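N-acetyl-beta-D glucosaminidase (Rhizomucor miehei CAU432, PDB 4ZM6) probably hydrolyses beta-N-acetylglucosaminides through its glycoside hydrolase family 3 part and carries a GCN5-related glucosamine N-acetyltransferase region that binds acetyl-CoA. Local coordinates at residues A[138-143]-A[186-191]; A[151-156]-A[524-529]; A[196-201]-A[231-236]. All blocks are in the same frame, centred on the assembly; numbering follows the deposited sequence.

Contact 1. Residues A[138-143]-A[186-191]; sequences NNNPLN and DTATDS
N140 reaches across to the T187–A188 peptide from the head of an Asx turn, in the loop that follows barrel strand 129-130 of the family 3 domain; 186-191 lies in the loop between strand 178-181 and helix 202-207 of the same domain. N140 CG lies anti to the backbone N (chi1 -167°), which sets ND2 against the carbonyl of T187, 3.1 Å from T187 O; the angle is too poor for a hydrogen bond. The same carbonyl oxygen rests 3.4 Å from N143 CB. Beside this, N139 lays its amide oxygen over the D186 side chain, OD1 3.2 Å from D186 CG, with the amide and carboxylate planes 63° apart. N139 OD1 and D186 OD2, both acceptors, cannot bond to each other; OD2 has its partner in K200. L142 CB and A188 CB add an apolar touch 4.3 Å apart. Behind this first shell, N143 is anchored by both ends of its amide, to I146 N and G185 O, and its own N–H closes the type I turn on N140 O. A water donates to N139 O and, weakly, to D186 OD1. The Asx turn is made by L142 N, which reaches N140 OD1 at 3.0 Å from above the carbonyl plane.

Contact 2. Residues A[151-156]-A[524-529]; sequences YGQDPE and PISIPN
G152 and Q153 run beside P524 and I525, the touching parts 29° apart in direction and with CA atoms 5.0 Å apart at G152 and P524. One backbone bond ties them: Q153 N donates to P524 O over 3.0 Å, almost straight down the axis of the carbonyl (C=O...N angle 175°). G152, without a side chain, lets its CA come within 3.4 Å of P524 O, and its fully extended backbone lies in a region open chiefly to glycine. I525 closes in over this spot with the tip of its longer branch, CD1 lying 3.7 Å from G152 CA and also touching the N of Q153. The P524 ring puts its CB edge against Y151 O at 3.5 Å, while M100 and A104 of helix 99-105 also pack on the ring. Q153 carries the outer part of the contact. A chi1 of -165° swings its chain away from the backbone N, and the extended run beyond CG delivers the terminal amide alongside S526, OE1 and NE2 both 3.6 Å from S526 CB. Past the touching part, D154 caps helix 155-171: E156 N bonds to D154 OD1 from above the carboxylate plane. Y151 turns away to the same helix, where its hydroxyl bonds to Q165. Read from the packing, this is a domain junction: the linker from helix 503-513 to strand 540-543 is laid on the loop before helix 155-171, with Y484 packing on I525 and Y499 on P524, so that barrel, six-stranded domain and linker meet here.

Contact 3. Residues A[196-201]-A[231-236]; sequences PVINKT and GHMLLP
The N199 amide sets its OD1 against P236, 3.8 Å from both CB and CG of that ring, and the N199 and P236 side chains cross at about a right angle. A chi1 of -168° carries the amide to this position, and H237 also touches the N199 side chain. The other flat group, the H232 imidazole, leads off from the contact and bonds through NE2 to C269 O. Of the proline rings, P236 also meets I198 O through CD, at 3.4 Å, and V197 CG1 through CG, at 3.9 Å. P196 presents its CG–CD edge to the backbone, both atoms lying 3.4 Å from H232 O, and CG also approaches M233 CB.

Between the prolines the backbones pair. L234 N donates to P196 O at 2.8 Å and I198 N to L234 O at 2.7 Å, so L234 grips the residues before and after V197, the pattern of a parallel bridge. V197, L234 and P236 project to one side; I198, M233 and L235 fill the other. There the I198 and L235 side chains run alongside each other in the same direction, with I198 CB 3.7 Å from L235 CD2, and I198 CG1 leans over M233 CB. T187, of the loop after strand 178-181, also packs on I198.

After the bridge the first segment bends in an inverse gamma turn centred on N199 and enters helix 202-207 at its N-cap, T201, whose N bonds to E204 and whose side chain packs on A535 of the second subunit. One parallel bridge, V197 with L234, thus joins the loops after the successive strands 178-181 and 227-230 of the family 3 domain, whose sequence family belongs to the TIM-barrel clan.

Contact 1 sits between the other two, its centre 12 Å from each. Toward contact 2 it is joined by N138 N and G152 O, 2.9 Å apart in a probable hydrogen bond, and by P141 packing on P528. Toward contact 3 it is joined by the D186 OD2–K200 NZ salt bridge of 2.9 Å, K200 being held by E209 as well. Contacts 2 and 3 do not touch; their nearest atoms are about 9 Å apart. D190, in the 186-191 loop, bonds to H192, consistent with the Asp-His pair of family 3 N-acetylglucosaminidases. From contact 2, the P524 side chain is about 12 Å from that of R520, an acetyl-CoA-binding residue.

Contact 1. Residues A[138-143]-A[186-191]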
loop_
_atom_site.group_PDB
_atom_site.type_symbol
_atom_site.label_atom_id
_atom_site.label_comp_id
_atom_site.label_asym_id
_atom_site.label_seq_id
_atom_site.Cartn_x
_atom_site.Cartn_y
_atom_site.Cartn_z
ATOM N N ASN A 138 -10.707 16.864 2.263
ATOM C CA ASN A 138 -10.973 18.192 1.715
ATOM C C ASN A 138 -10.195 18.532 0.439
ATOM O O ASN A 138 -9.235 19.312 0.459
ATOM C CB ASN A 138 -10.719 19.253 2.785
ATOM C CG ASN A 138 -11.778 20.314 2.786
ATOM O OD1 ASN A 138 -12.931 20.028 3.083
ATOM N ND2 ASN A 138 -11.406 21.536 2.437
ATOM N N ASN A 139 -10.642 17.947 -0.668
ATOM C CA ASN A 139 -10.109 18.260 -1.996
ATOM C C ASN A 139 -10.902 19.360 -2.732
ATOM O O ASN A 139 -10.568 19.710 -3.864
ATOM C CB ASN A 139 -10.033 16.988 -2.845
ATOM C CG ASN A 139 -11.337 16.215 -2.857
ATOM O OD1 ASN A 139 -12.379 16.721 -2.437
ATOM N ND2 ASN A 139 -11.285 14.977 -3.335
ATOM N N ASN A 140 -11.939 19.901 -2.085
ATOM C CA ASN A 140 -12.734 21.005 -2.640
ATOM C C ASN A 140 -12.481 22.353 -1.933
ATOM O O ASN A 140 -12.961 22.578 -0.807
ATOM C CB ASN A 140 -14.234 20.678 -2.593
ATOM C CG ASN A 140 -15.073 21.633 -3.439
ATOM O OD1 ASN A 140 -14.642 22.740 -3.772
ATOM N ND2 ASN A 140 -16.273 21.200 -3.799
ATOM N N PRO A 141 -11.757 23.267 -2.608
ATOM C CA PRO A 141 -11.484 24.611 -2.097
ATOM C C PRO A 141 -12.698 25.399 -1.565
ATOM O O PRO A 141 -12.520 26.294 -0.731
ATOM C CB PRO A 141 -10.893 25.320 -3.317
ATOM C CG PRO A 141 -10.203 24.238 -4.067
ATOM C CD PRO A 141 -11.037 23.010 -3.871
ATOM N N LEU A 142 -13.904 25.080 -2.039
ATOM C CA LEU A 142 -15.111 25.842 -1.688
ATOM C C LEU A 142 -16.068 25.095 -0.740
ATOM O O LEU A 142 -17.247 25.445 -0.656
ATOM C CB LEU A 142 -15.849 26.248 -2.976
ATOM C CG LEU A 142 -15.176 27.338 -3.823
ATOM C CD1 LEU A 142 -15.262 27.034 -5.314
ATOM C CD2 LEU A 142 -15.777 28.703 -3.518
ATOM N N ASN A 143 -15.562 24.091 -0.019
ATOM C CA ASN A 143 -16.394 23.308 0.908
ATOM C C ASN A 143 -16.737 24.101 2.177
ATOM O O ASN A 143 -15.844 24.432 2.955
ATOM C CB ASN A 143 -15.694 21.996 1.285
ATOM C CG ASN A 143 -16.573 21.075 2.120
ATOM O OD1 ASN A 143 -17.523 21.509 2.772
ATOM N ND2 ASN A 143 -16.241 19.792 2.120
ATOM N N ASP A 186 -15.930 16.229 -0.606
ATOM C CA ASP A 186 -15.927 16.747 -1.977
ATOM C C ASP A 186 -17.307 17.238 -2.404
ATOM O O ASP A 186 -18.062 16.523 -3.070
ATOM C CB ASP A 186 -15.396 15.698 -2.962
ATOM C CG ASP A 186 -14.938 16.309 -4.285
ATOM O OD1 ASP A 186 -15.272 17.477 -4.574
ATOM O OD2 ASP A 186 -14.226 15.617 -5.040
ATOM N N THR A 187 -17.624 18.462 -1.983
ATOM C CA THR A 187 -18.765 19.224 -2.502
ATOM C C THR A 187 -18.626 20.688 -2.078
ATOM O O THR A 187 -17.846 21.009 -1.179
ATOM C CB THR A 187 -20.139 18.692 -2.007
ATOM O OG1 THR A 187 -20.007 17.377 -1.450
ATOM C CG2 THR A 187 -21.147 18.654 -3.157
ATOM N N ALA A 188 -19.358 21.568 -2.755
ATOM C CA ALA A 188 -19.521 22.961 -2.326
ATOM C C ALA A 188 -20.838 23.161 -1.558
ATOM O O ALA A 188 -21.068 24.228 -0.990
ATOM C CB ALA A 188 -19.462 23.891 -3.528
ATOM N N THR A 189 -21.689 22.133 -1.542
ATOM C CA THR A 189 -23.006 22.201 -0.903
ATOM C C THR A 189 -22.937 21.829 0.583
ATOM O O THR A 189 -22.249 20.877 0.966
ATOM C CB THR A 189 -24.019 21.267 -1.610
ATOM O OG1 THR A 189 -24.039 21.544 -3.017
ATOM C CG2 THR A 189 -25.429 21.440 -1.037
ATOM N N ASP A 190 -23.665 22.588 1.402
ATOM C CA ASP A 190 -23.732 22.365 2.846
ATOM C C ASP A 190 -24.873 21.394 3.161
ATOM O O ASP A 190 -25.977 21.525 2.627
ATOM C CB ASP A 190 -23.943 23.701 3.573
ATOM C CG ASP A 190 -23.713 23.609 5.079
ATOM O OD1 ASP A 190 -23.880 22.522 5.665
ATOM O OD2 ASP A 190 -23.374 24.644 5.692
ATOM N N SER A 191 -24.594 20.430 4.037
ATOM C CA SER A 191 -25.562 19.394 4.414
ATOM C C SER A 191 -26.749 19.958 5.207
ATOM O O SER A 191 -27.868 19.447 5.110
ATOM C CB SER A 191 -24.866 18.302 5.240
ATOM O OG SER A 191 -25.512 17.046 5.093
HETATM O O HOH W 1 -12.826 19.500 -5.603
#

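Contact 2. Residues A[151-156]-A[524-529]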
loop_
_atom_site.group_PDB
_atom_site.type_symbol
_atom_site.label_atom_id
_atom_site.label_comp_id
_atom_site.label_asym_id
_atom_site.label_seq_id
_atom_site.Cartn_x
_atom_site.Cartn_y
_atom_site.Cartn_z
ATOM N N TYR A 151 -8.752 16.864 8.030
ATOM C CA TYR A 151 -7.310 16.971 8.270
ATOM C C TYR A 151 -6.576 17.531 7.050
ATOM O O TYR A 151 -5.500 18.124 7.190
ATOM C CB TYR A 151 -6.706 15.613 8.641
ATOM C CG TYR A 151 -7.254 14.986 9.909
ATOM C CD1 TYR A 151 -6.878 15.458 11.166
ATOM C CD2 TYR A 151 -8.133 13.906 9.850
ATOM C CE1 TYR A 151 -7.369 14.875 12.326
ATOM C CE2 TYR A 151 -8.633 13.317 11.001
ATOM C CZ TYR A 151 -8.247 13.802 12.239
ATOM O OH TYR A 151 -8.746 13.216 13.382
ATOM N N GLY A 152 -7.146 17.325 5.860
ATOM C CA GLY A 152 -6.565 17.872 4.640
ATOM C C GLY A 152 -6.997 17.189 3.354
ATOM O O GLY A 152 -7.990 16.465 3.313
ATOM N N GLN A 153 -6.197 17.410 2.316
ATOM C CA GLN A 153 -6.504 17.036 0.935
ATOM C C GLN A 153 -6.124 15.603 0.595
ATOM O O GLN A 153 -6.759 14.972 -0.248
ATOM C CB GLN A 153 -5.714 17.965 0.025
ATOM C CG GLN A 153 -6.131 17.986 -1.424
ATOM C CD GLN A 153 -5.450 19.123 -2.156
ATOM O OE1 GLN A 153 -4.222 19.171 -2.240
ATOM N NE2 GLN A 153 -6.238 20.063 -2.656
ATOM N N ASP A 154 -5.066 15.114 1.232
ATOM C CA ASP A 154 -4.525 13.785 0.977
ATOM C C ASP A 154 -5.232 12.727 1.838
ATOM O O ASP A 154 -5.150 12.783 3.065
ATOM C CB ASP A 154 -3.024 13.800 1.291
ATOM C CG ASP A 154 -2.340 12.479 1.007
ATOM O OD1 ASP A 154 -2.975 11.564 0.452
ATOM O OD2 ASP A 154 -1.148 12.364 1.347
ATOM N N PRO A 155 -5.910 11.745 1.201
ATOM C CA PRO A 155 -6.638 10.729 1.973
ATOM C C PRO A 155 -5.751 9.897 2.892
ATOM O O PRO A 155 -6.233 9.367 3.891
ATOM C CB PRO A 155 -7.257 9.833 0.896
ATOM C CG PRO A 155 -7.273 10.659 -0.340
ATOM C CD PRO A 155 -6.056 11.528 -0.249
ATOM N N GLU A 156 -4.471 9.781 2.554
ATOM C CA GLU A 156 -3.528 9.057 3.398
ATOM C C GLU A 156 -3.230 9.839 4.681
ATOM O O GLU A 156 -3.184 9.263 5.769
ATOM C CB GLU A 156 -2.239 8.758 2.630
ATOM C CG GLU A 156 -1.557 7.479 3.081
ATOM C CD GLU A 156 -2.489 6.281 3.036
ATOM O OE1 GLU A 156 -3.146 6.078 1.988
ATOM O OE2 GLU A 156 -2.575 5.558 4.057
ATOM N N PRO A 524 -1.636 21.539 4.470
ATOM C CA PRO A 524 -2.230 20.238 4.174
ATOM C C PRO A 524 -3.211 20.300 3.001
ATOM O O PRO A 524 -4.089 19.450 2.879
ATOM C CB PRO A 524 -2.948 19.889 5.479
ATOM C CG PRO A 524 -3.330 21.203 6.058
ATOM C CD PRO A 524 -2.364 22.235 5.546
ATOM N N ILE A 525 -3.002 21.268 2.113
ATOM C CA ILE A 525 -4.003 21.697 1.148
ATOM C C ILE A 525 -3.288 22.337 -0.042
ATOM O O ILE A 525 -2.158 22.821 0.092
ATOM C CB ILE A 525 -4.951 22.724 1.826
ATOM C CG1 ILE A 525 -6.384 22.228 1.809
ATOM C CG2 ILE A 525 -4.875 24.122 1.207
ATOM C CD1 ILE A 525 -6.627 21.002 2.654
ATOM N N SER A 526 -3.941 22.341 -1.200
ATOM C CA SER A 526 -3.487 23.141 -2.339
ATOM C C SER A 526 -4.335 24.396 -2.401
ATOM O O SER A 526 -5.560 24.323 -2.273
ATOM C CB SER A 526 -3.616 22.374 -3.657
ATOM O OG SER A 526 -2.366 21.857 -4.079
ATOM N N ILE A 527 -3.691 25.543 -2.588
ATOM C CA ILE A 527 -4.419 26.778 -2.819
ATOM C C ILE A 527 -4.371 27.044 -4.315
ATOM O O ILE A 527 -3.290 27.206 -4.867
ATOM C CB ILE A 527 -3.826 27.952 -2.032
ATOM C CG1 ILE A 527 -3.877 27.639 -0.533
ATOM C CG2 ILE A 527 -4.604 29.229 -2.320
ATOM C CD1 ILE A 527 -3.184 28.663 0.338
ATOM N N PRO A 528 -5.540 27.054 -4.983
ATOM C CA PRO A 528 -5.561 27.352 -6.415
ATOM C C PRO A 528 -5.011 28.738 -6.724
ATOM O O PRO A 528 -5.164 29.654 -5.917
ATOM C CB PRO A 528 -7.051 27.288 -6.767
ATOM C CG PRO A 528 -7.658 26.421 -5.724
ATOM C CD PRO A 528 -6.884 26.710 -4.478
ATOM N N ASN A 529 -4.361 28.872 -7.878
ATOM C CA ASN A 529 -3.775 30.143 -8.331
ATOM C C ASN A 529 -2.605 30.658 -7.484
ATOM O O ASN A 529 -2.104 31.754 -7.736
ATOM C CB ASN A 529 -4.854 31.232 -8.442
ATOM C CG ASN A 529 -6.075 30.770 -9.223
ATOM O OD1 ASN A 529 -7.217 30.868 -8.745
ATOM N ND2 ASN A 529 -5.838 30.255 -10.430
#

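Contact 3. Residues A[196-201]-A[231-236]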
loop_
_atom_site.group_PDB
_atom_site.type_symbol
_atom_site.label_atom_id
_atom_site.label_comp_id
_atom_site.label_asym_id
_atom_site.label_seq_id
_atom_site.Cartn_x
_atom_site.Cartn_y
_atom_site.Cartn_z
ATOM N N PRO A 196 -26.538 17.599 -0.627
ATOM C CA PRO A 196 -25.316 17.505 -1.418
ATOM C C PRO A 196 -25.310 16.248 -2.286
ATOM O O PRO A 196 -25.788 15.187 -1.864
ATOM C CB PRO A 196 -24.211 17.462 -0.359
ATOM C CG PRO A 196 -24.870 16.948 0.883
ATOM C CD PRO A 196 -26.364 17.021 0.716
ATOM N N VAL A 197 -24.785 16.384 -3.498
ATOM C CA VAL A 197 -24.757 15.292 -4.458
ATOM C C VAL A 197 -23.312 14.882 -4.668
ATOM O O VAL A 197 -22.464 15.727 -4.968
ATOM C CB VAL A 197 -25.356 15.709 -5.819
ATOM C CG1 VAL A 197 -25.654 14.477 -6.664
ATOM C CG2 VAL A 197 -26.616 16.546 -5.626
ATOM N N ILE A 198 -23.042 13.590 -4.493
ATOM C CA ILE A 198 -21.738 13.005 -4.796
ATOM C C ILE A 198 -21.925 12.057 -5.978
ATOM O O ILE A 198 -22.366 10.919 -5.814
ATOM C CB ILE A 198 -21.150 12.240 -3.585
ATOM C CG1 ILE A 198 -21.141 13.126 -2.328
ATOM C CG2 ILE A 198 -19.751 11.727 -3.901
ATOM C CD1 ILE A 198 -20.414 14.448 -2.481
ATOM N N ASN A 199 -21.603 12.550 -7.171
ATOM C CA ASN A 199 -21.800 11.799 -8.405
ATOM C C ASN A 199 -20.547 10.999 -8.728
ATOM O O ASN A 199 -19.800 11.343 -9.645
ATOM C CB ASN A 199 -22.162 12.755 -9.553
ATOM C CG ASN A 199 -22.657 12.028 -10.792
ATOM O OD1 ASN A 199 -23.447 11.085 -10.704
ATOM N ND2 ASN A 199 -22.200 12.472 -11.960
ATOM N N LYS A 200 -20.321 9.932 -7.960
ATOM C CA LYS A 200 -19.119 9.109 -8.096
ATOM C C LYS A 200 -19.440 7.630 -8.029
ATOM O O LYS A 200 -20.369 7.217 -7.328
ATOM C CB LYS A 200 -18.117 9.428 -6.989
ATOM C CG LYS A 200 -17.716 10.888 -6.902
ATOM C CD LYS A 200 -16.475 11.073 -6.050
ATOM C CE LYS A 200 -16.278 12.530 -5.674
ATOM N NZ LYS A 200 -14.863 12.821 -5.325
ATOM N N THR A 201 -18.646 6.844 -8.753
ATOM C CA THR A 201 -18.745 5.388 -8.732
ATOM C C THR A 201 -17.916 4.831 -7.582
ATOM O O THR A 201 -17.111 5.549 -6.977
ATOM C CB THR A 201 -18.245 4.764 -10.055
ATOM O OG1 THR A 201 -16.945 5.282 -10.376
ATOM C CG2 THR A 201 -19.207 5.071 -11.196
ATOM N N GLY A 231 -23.400 10.154 6.957
ATOM C CA GLY A 231 -23.950 11.474 6.678
ATOM C C GLY A 231 -25.080 11.426 5.666
ATOM O O GLY A 231 -25.493 10.346 5.222
ATOM N N HIS A 232 -25.578 12.606 5.302
ATOM C CA HIS A 232 -26.676 12.732 4.345
ATOM C C HIS A 232 -26.159 13.303 3.034
ATOM O O HIS A 232 -25.952 14.513 2.916
ATOM C CB HIS A 232 -27.776 13.630 4.907
ATOM C CG HIS A 232 -28.125 13.334 6.328
ATOM N ND1 HIS A 232 -28.763 12.174 6.711
ATOM C CD2 HIS A 232 -27.929 14.048 7.460
ATOM C CE1 HIS A 232 -28.943 12.185 8.020
ATOM N NE2 HIS A 232 -28.449 13.314 8.498
ATOM N N MET A 233 -25.943 12.424 2.059
ATOM C CA MET A 233 -25.539 12.827 0.712
ATOM C C MET A 233 -26.115 11.892 -0.348
ATOM O O MET A 233 -26.278 10.692 -0.115
ATOM C CB MET A 233 -24.009 12.916 0.600
ATOM C CG MET A 233 -23.237 11.868 1.392
ATOM S SD MET A 233 -21.637 12.486 1.953
ATOM C CE MET A 233 -21.552 11.739 3.577
ATOM N N LEU A 234 -26.438 12.465 -1.506
ATOM C CA LEU A 234 -27.067 11.734 -2.597
ATOM C C LEU A 234 -25.978 11.155 -3.494
ATOM O O LEU A 234 -25.104 11.884 -3.976
ATOM C CB LEU A 234 -27.987 12.673 -3.393
ATOM C CG LEU A 234 -29.166 12.088 -4.188
ATOM C CD1 LEU A 234 -28.694 11.175 -5.305
ATOM C CD2 LEU A 234 -30.146 11.361 -3.279
ATOM N N LEU A 235 -26.041 9.842 -3.708
ATOM C CA LEU A 235 -25.074 9.129 -4.543
ATOM C C LEU A 235 -25.806 8.422 -5.684
ATOM O O LEU A 235 -26.205 7.262 -5.547
ATOM C CB LEU A 235 -24.288 8.130 -3.689
ATOM C CG LEU A 235 -23.295 8.796 -2.725
ATOM C CD1 LEU A 235 -23.452 8.275 -1.305
ATOM C CD2 LEU A 235 -21.858 8.633 -3.210
ATOM N N PRO A 236 -25.997 9.130 -6.814
ATOM C CA PRO A 236 -26.789 8.624 -7.941
ATOM C C PRO A 236 -26.372 7.249 -8.464
ATOM O O PRO A 236 -27.238 6.469 -8.857
ATOM C CB PRO A 236 -26.584 9.693 -9.018
ATOM C CG PRO A 236 -26.337 10.941 -8.253
ATOM C CD PRO A 236 -25.528 10.506 -7.065
#